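Local coordinates for putative cobalamin synthesis related protein (Corynebacterium diphtheriae, PDB 2NPN) that binds S-adenosylmethionine and probably acts as a precorrin-6A synthase, a methyltransferase of adenosylcobalamin biosynthesis, at residues W192-W203 against K217-A228. Sequence-based numbering, arbitrary orientation. Where two conformers were deposited one is given.
Sequences WQDVATEHTYMW and KGYVHEIGAQVA. With MG (magnesium ion), chain B.
M202 and G218 are joined by two backbone hydrogen bonds, M202 N to G218 O (2.9 Å) and G218 N to M202 O, which makes them a hydrogen-bonded antiparallel pair flanked by the non-hydrogen-bonded pairs Y201–Y219 and W203–K217. The pairing passes directly into the helix start: V220 N donates to T200 O at 2.9 Å, nearly straight at 170°, while Y219 sits at the N-cap. A water accepts from H221 N and lies 2.8 Å from both T197 O and T200 O, bridging the first helical turn and the 197–200 type I turn. In one of its two conformers, H221 ND1 donates a bent hydrogen bond to E198 O (2.7 Å), the carbonyl oxygen lying in the imidazole plane. At the other end, the indole NE1 of W192 reaches G224 O at 3.0 Å; this oxygen also accepts the helical bond from A228 N, and the two donors come from opposite faces of its carbonyl plane.

On the sheet face bearing Y201 and Y219, the edge of Y201 meets the face of Y219 in a T-shaped stack, planes at 85°, with Y201 CD1 above the centre of the Y219 ring. G218 CA makes a CH-pi contact over a face of Y201, 3.8 Å from its ring centroid. Y219 OH, beyond this stack, binds the magnesium at 2.2 Å, with L250 O as another ligand.

On the face bearing M202 the packing is mainly apolar. W192, its CG held between backbone N and carbonyl carbon (chi1 58°), enters as a knob among V220, G224, V227 and A228, while M202 CE lies above one indole face, offset toward its rim. V220 CG1 packs tightly on A196 CB at 3.4 Å. Together these contacts dock the start of helix 220–238 on the mixed sheet and on segment 192–196; the antiparallel hairpin 200–206/214–217 running into this helix is part of the tetrapyrrole methylase fold.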
loop_
_atom_site.group_PDB
_atom_site.type_symbol
_atom_site.label_atom_id
_atom_site.label_comp_id
_atom_site.label_asym_id
_atom_site.label_seq_id
_atom_site.Cartn_x
_atom_site.Cartn_y
_atom_site.Cartn_z
ATOM N N TRP A 192 12.407 14.287 -6.177
ATOM C CA TRP A 192 13.226 14.143 -7.367
ATOM C C TRP A 192 13.944 15.452 -7.737
ATOM O O TRP A 192 15.030 15.425 -8.306
ATOM C CB TRP A 192 12.429 13.646 -8.570
ATOM C CG TRP A 192 11.233 14.493 -8.995
ATOM C CD1 TRP A 192 11.261 15.551 -9.840
ATOM C CD2 TRP A 192 9.876 14.320 -8.609
ATOM N NE1 TRP A 192 10.001 16.032 -10.012
ATOM C CE2 TRP A 192 9.125 15.287 -9.284
ATOM C CE3 TRP A 192 9.217 13.421 -7.775
ATOM C CZ2 TRP A 192 7.749 15.388 -9.132
ATOM C CZ3 TRP A 192 7.858 13.506 -7.650
ATOM C CH2 TRP A 192 7.140 14.497 -8.315
ATOM N N GLN A 193 13.303 16.574 -7.476
ATOM C CA GLN A 193 13.904 17.850 -7.880
ATOM C C GLN A 193 15.182 18.126 -7.106
ATOM O O GLN A 193 16.103 18.823 -7.609
ATOM C CB GLN A 193 12.870 18.964 -7.687
ATOM C CG GLN A 193 11.691 18.921 -8.675
ATOM C CD GLN A 193 12.104 19.275 -10.106
ATOM O OE1 GLN A 193 12.768 18.494 -10.770
ATOM N NE2 GLN A 193 11.734 20.486 -10.571
ATOM N N ASP A 194 15.266 17.594 -5.890
ATOM C CA ASP A 194 16.344 17.894 -4.959
ATOM C C ASP A 194 17.600 17.043 -5.168
ATOM O O ASP A 194 18.678 17.423 -4.702
ATOM C CB ASP A 194 15.832 17.704 -3.524
ATOM C CG ASP A 194 14.533 18.490 -3.244
ATOM O OD1 ASP A 194 14.433 19.668 -3.647
ATOM O OD2 ASP A 194 13.622 17.910 -2.619
ATOM N N VAL A 195 17.477 15.913 -5.850
ATOM C CA VAL A 195 18.593 14.974 -5.947
ATOM C C VAL A 195 19.070 14.686 -7.370
ATOM O O VAL A 195 20.059 13.998 -7.566
ATOM C CB VAL A 195 18.255 13.636 -5.282
ATOM C CG1 VAL A 195 17.951 13.875 -3.803
ATOM C CG2 VAL A 195 17.061 12.948 -5.945
ATOM N N ALA A 196 18.341 15.185 -8.353
ATOM C CA ALA A 196 18.690 14.911 -9.757
ATOM C C ALA A 196 19.997 15.547 -10.202
ATOM O O ALA A 196 20.380 16.632 -9.762
ATOM C CB ALA A 196 17.543 15.347 -10.664
ATOM N N THR A 197 20.693 14.818 -11.075
ATOM C CA THR A 197 21.773 15.329 -11.905
ATOM C C THR A 197 21.289 15.330 -13.359
ATOM O O THR A 197 20.162 14.890 -13.647
ATOM C CB THR A 197 23.048 14.439 -11.861
ATOM O OG1 THR A 197 22.844 13.265 -12.672
ATOM C CG2 THR A 197 23.421 14.052 -10.423
ATOM N N GLU A 198 22.171 15.740 -14.272
ATOM C CA GLU A 198 21.784 15.735 -15.690
ATOM C C GLU A 198 21.469 14.330 -16.201
ATOM O O GLU A 198 20.742 14.210 -17.191
ATOM C CB GLU A 198 22.816 16.439 -16.599
ATOM C CG GLU A 198 24.073 15.701 -16.863
ATOM C CD GLU A 198 25.051 16.409 -17.860
ATOM O OE1 GLU A 198 24.664 17.216 -18.759
ATOM O OE2 GLU A 198 26.267 16.176 -17.707
ATOM N N HIS A 199 21.997 13.294 -15.542
ATOM C CA HIS A 199 21.836 11.902 -16.005
ATOM C C HIS A 199 20.675 11.158 -15.350
ATOM O O HIS A 199 20.386 9.999 -15.724
ATOM C CB HIS A 199 23.103 11.139 -15.749
ATOM C CG HIS A 199 24.266 11.701 -16.488
ATOM N ND1 HIS A 199 24.293 11.821 -17.868
ATOM C CD2 HIS A 199 25.431 12.213 -16.041
ATOM C CE1 HIS A 199 25.447 12.346 -18.232
ATOM N NE2 HIS A 199 26.148 12.621 -17.143
ATOM N N THR A 200 20.013 11.786 -14.372
ATOM C CA THR A 200 18.953 11.103 -13.623
ATOM C C THR A 200 17.702 10.978 -14.465
ATOM O O THR A 200 17.151 12.006 -14.922
ATOM C CB THR A 200 18.616 11.878 -12.347
ATOM O OG1 THR A 200 19.829 12.185 -11.647
ATOM C CG2 THR A 200 17.624 11.050 -11.481
ATOM N N TYR A 201 17.246 9.741 -14.646
ATOM C CA TYR A 201 16.036 9.448 -15.413
ATOM C C TYR A 201 14.946 9.065 -14.397
ATOM O O TYR A 201 15.272 8.421 -13.400
ATOM C CB TYR A 201 16.256 8.283 -16.364
ATOM C CG TYR A 201 15.250 8.260 -17.482
ATOM C CD1 TYR A 201 15.474 8.973 -18.661
ATOM C CD2 TYR A 201 14.107 7.499 -17.408
ATOM C CE1 TYR A 201 14.559 8.956 -19.680
ATOM C CE2 TYR A 201 13.192 7.469 -18.438
ATOM C CZ TYR A 201 13.416 8.201 -19.581
ATOM O OH TYR A 201 12.546 8.244 -20.678
HETATM N N MSE A 202 13.697 9.424 -14.678
HETATM C CA MSE A 202 12.592 9.056 -13.791
HETATM C C MSE A 202 11.442 8.409 -14.567
HETATM O O MSE A 202 11.058 8.865 -15.661
HETATM C CB MSE A 202 12.056 10.301 -13.048
HETATM C CG MSE A 202 10.885 9.975 -12.129
HETATM SE SE MSE A 202 10.334 11.476 -10.961
HETATM C CE MSE A 202 9.945 12.812 -12.306
ATOM N N TRP A 203 10.913 7.320 -13.977
ATOM C CA TRP A 203 9.626 6.780 -14.324
ATOM C C TRP A 203 8.666 6.999 -13.163
ATOM O O TRP A 203 8.940 6.576 -12.050
ATOM C CB TRP A 203 9.714 5.306 -14.615
ATOM C CG TRP A 203 10.549 4.943 -15.820
ATOM C CD1 TRP A 203 10.124 4.733 -17.101
ATOM C CD2 TRP A 203 11.956 4.680 -15.822
ATOM N NE1 TRP A 203 11.188 4.366 -17.908
ATOM C CE2 TRP A 203 12.313 4.310 -17.140
ATOM C CE3 TRP A 203 12.954 4.715 -14.831
ATOM C CZ2 TRP A 203 13.632 3.949 -17.477
ATOM C CZ3 TRP A 203 14.253 4.349 -15.184
ATOM C CH2 TRP A 203 14.574 3.985 -16.491
ATOM N N LYS A 217 7.446 9.798 -17.851
ATOM C CA LYS A 217 8.830 9.404 -17.828
ATOM C C LYS A 217 9.732 10.358 -18.612
ATOM O O LYS A 217 9.310 11.002 -19.570
ATOM C CB LYS A 217 9.025 7.999 -18.367
ATOM C CG LYS A 217 8.794 7.857 -19.856
ATOM C CD LYS A 217 9.117 6.443 -20.332
ATOM C CE LYS A 217 8.941 6.284 -21.817
ATOM N NZ LYS A 217 7.515 6.510 -22.131
ATOM N N GLY A 218 10.978 10.388 -18.205
ATOM C CA GLY A 218 11.965 11.200 -18.848
ATOM C C GLY A 218 13.085 11.641 -17.938
ATOM O O GLY A 218 13.074 11.352 -16.740
ATOM N N TYR A 219 14.070 12.342 -18.493
ATOM C CA TYR A 219 15.107 12.883 -17.632
ATOM C C TYR A 219 14.533 13.910 -16.684
ATOM O O TYR A 219 13.731 14.758 -17.098
ATOM C CB TYR A 219 16.251 13.503 -18.454
ATOM C CG TYR A 219 17.142 12.438 -19.055
ATOM C CD1 TYR A 219 18.197 11.903 -18.324
ATOM C CD2 TYR A 219 16.890 11.920 -20.338
ATOM C CE1 TYR A 219 18.990 10.901 -18.838
ATOM C CE2 TYR A 219 17.689 10.916 -20.878
ATOM C CZ TYR A 219 18.720 10.399 -20.131
ATOM O OH TYR A 219 19.515 9.396 -20.620
ATOM N N VAL A 220 14.990 13.908 -15.447
ATOM C CA VAL A 220 14.478 14.888 -14.475
ATOM C C VAL A 220 14.772 16.338 -14.948
ATOM O O VAL A 220 13.923 17.241 -14.746
ATOM C CB VAL A 220 14.961 14.609 -13.016
ATOM C CG1 VAL A 220 14.506 15.755 -12.061
ATOM C CG2 VAL A 220 14.486 13.214 -12.547
ATOM N N HIS A 221 15.939 16.470 -15.630
ATOM C CA HIS A 221 16.399 17.723 -16.312
ATOM C C HIS A 221 15.271 18.313 -17.131
ATOM O O HIS A 221 14.963 19.535 -17.019
ATOM C CB HIS A 221 17.798 17.626 -17.080
ATOM C CG HIS A 221 17.885 16.737 -18.317
ATOM N ND1 HIS A 221 18.851 15.753 -18.446
ATOM C CD2 HIS A 221 17.285 16.808 -19.535
ATOM C CE1 HIS A 221 18.747 15.168 -19.619
ATOM N NE2 HIS A 221 17.819 15.801 -20.317
ATOM N N GLU A 222 14.604 17.423 -17.855
ATOM C CA GLU A 222 13.558 17.763 -18.835
ATOM C C GLU A 222 12.141 17.868 -18.260
ATOM O O GLU A 222 11.379 18.783 -18.641
ATOM C CB GLU A 222 13.440 16.736 -19.967
ATOM C CG GLU A 222 12.178 17.067 -20.856
ATOM C CD GLU A 222 11.989 16.257 -22.116
ATOM O OE1 GLU A 222 12.157 15.006 -22.094
ATOM O OE2 GLU A 222 11.616 16.879 -23.144
ATOM N N ILE A 223 11.756 16.886 -17.444
ATOM C CA ILE A 223 10.339 16.733 -16.995
ATOM C C ILE A 223 10.075 17.022 -15.527
ATOM O O ILE A 223 8.923 17.026 -15.106
ATOM C CB ILE A 223 9.751 15.294 -17.272
ATOM C CG1 ILE A 223 10.362 14.215 -16.352
ATOM C CG2 ILE A 223 9.860 14.914 -18.719
ATOM C CD1 ILE A 223 9.540 12.937 -16.327
ATOM N N GLY A 224 11.112 17.193 -14.721
ATOM C CA GLY A 224 10.925 17.262 -13.273
ATOM C C GLY A 224 9.980 18.362 -12.820
ATOM O O GLY A 224 9.081 18.121 -12.011
ATOM N N ALA A 225 10.151 19.567 -13.349
ATOM C CA ALA A 225 9.274 20.677 -12.977
ATOM C C ALA A 225 7.851 20.433 -13.478
ATOM O O ALA A 225 6.885 20.754 -12.765
ATOM C CB ALA A 225 9.797 21.982 -13.520
ATOM N N GLN A 226 7.728 19.877 -14.693
ATOM C CA GLN A 226 6.417 19.545 -15.258
ATOM C C GLN A 226 5.688 18.519 -14.379
ATOM O O GLN A 226 4.474 18.624 -14.139
ATOM C CB GLN A 226 6.545 18.987 -16.696
ATOM C CG GLN A 226 7.063 19.980 -17.734
ATOM C CD GLN A 226 7.451 19.344 -19.083
ATOM O OE1 GLN A 226 7.617 20.051 -20.077
ATOM N NE2 GLN A 226 7.587 18.024 -19.124
ATOM N N VAL A 227 6.397 17.495 -13.905
ATOM C CA VAL A 227 5.719 16.487 -13.094
ATOM C C VAL A 227 5.340 17.093 -11.714
ATOM O O VAL A 227 4.278 16.758 -11.129
ATOM C CB VAL A 227 6.550 15.177 -12.975
ATOM C CG1 VAL A 227 5.862 14.209 -12.072
ATOM C CG2 VAL A 227 6.729 14.556 -14.372
ATOM N N ALA A 228 6.175 17.999 -11.210
ATOM C CA ALA A 228 5.875 18.688 -9.944
ATOM C C ALA A 228 4.562 19.457 -10.114
ATOM O O ALA A 228 3.700 19.381 -9.233
ATOM C CB ALA A 228 7.031 19.592 -9.514
HETATM MG MG MG B . 21.641 9.010 -20.034
HETATM O O HOH W 1 18.041 14.599 -15.422
#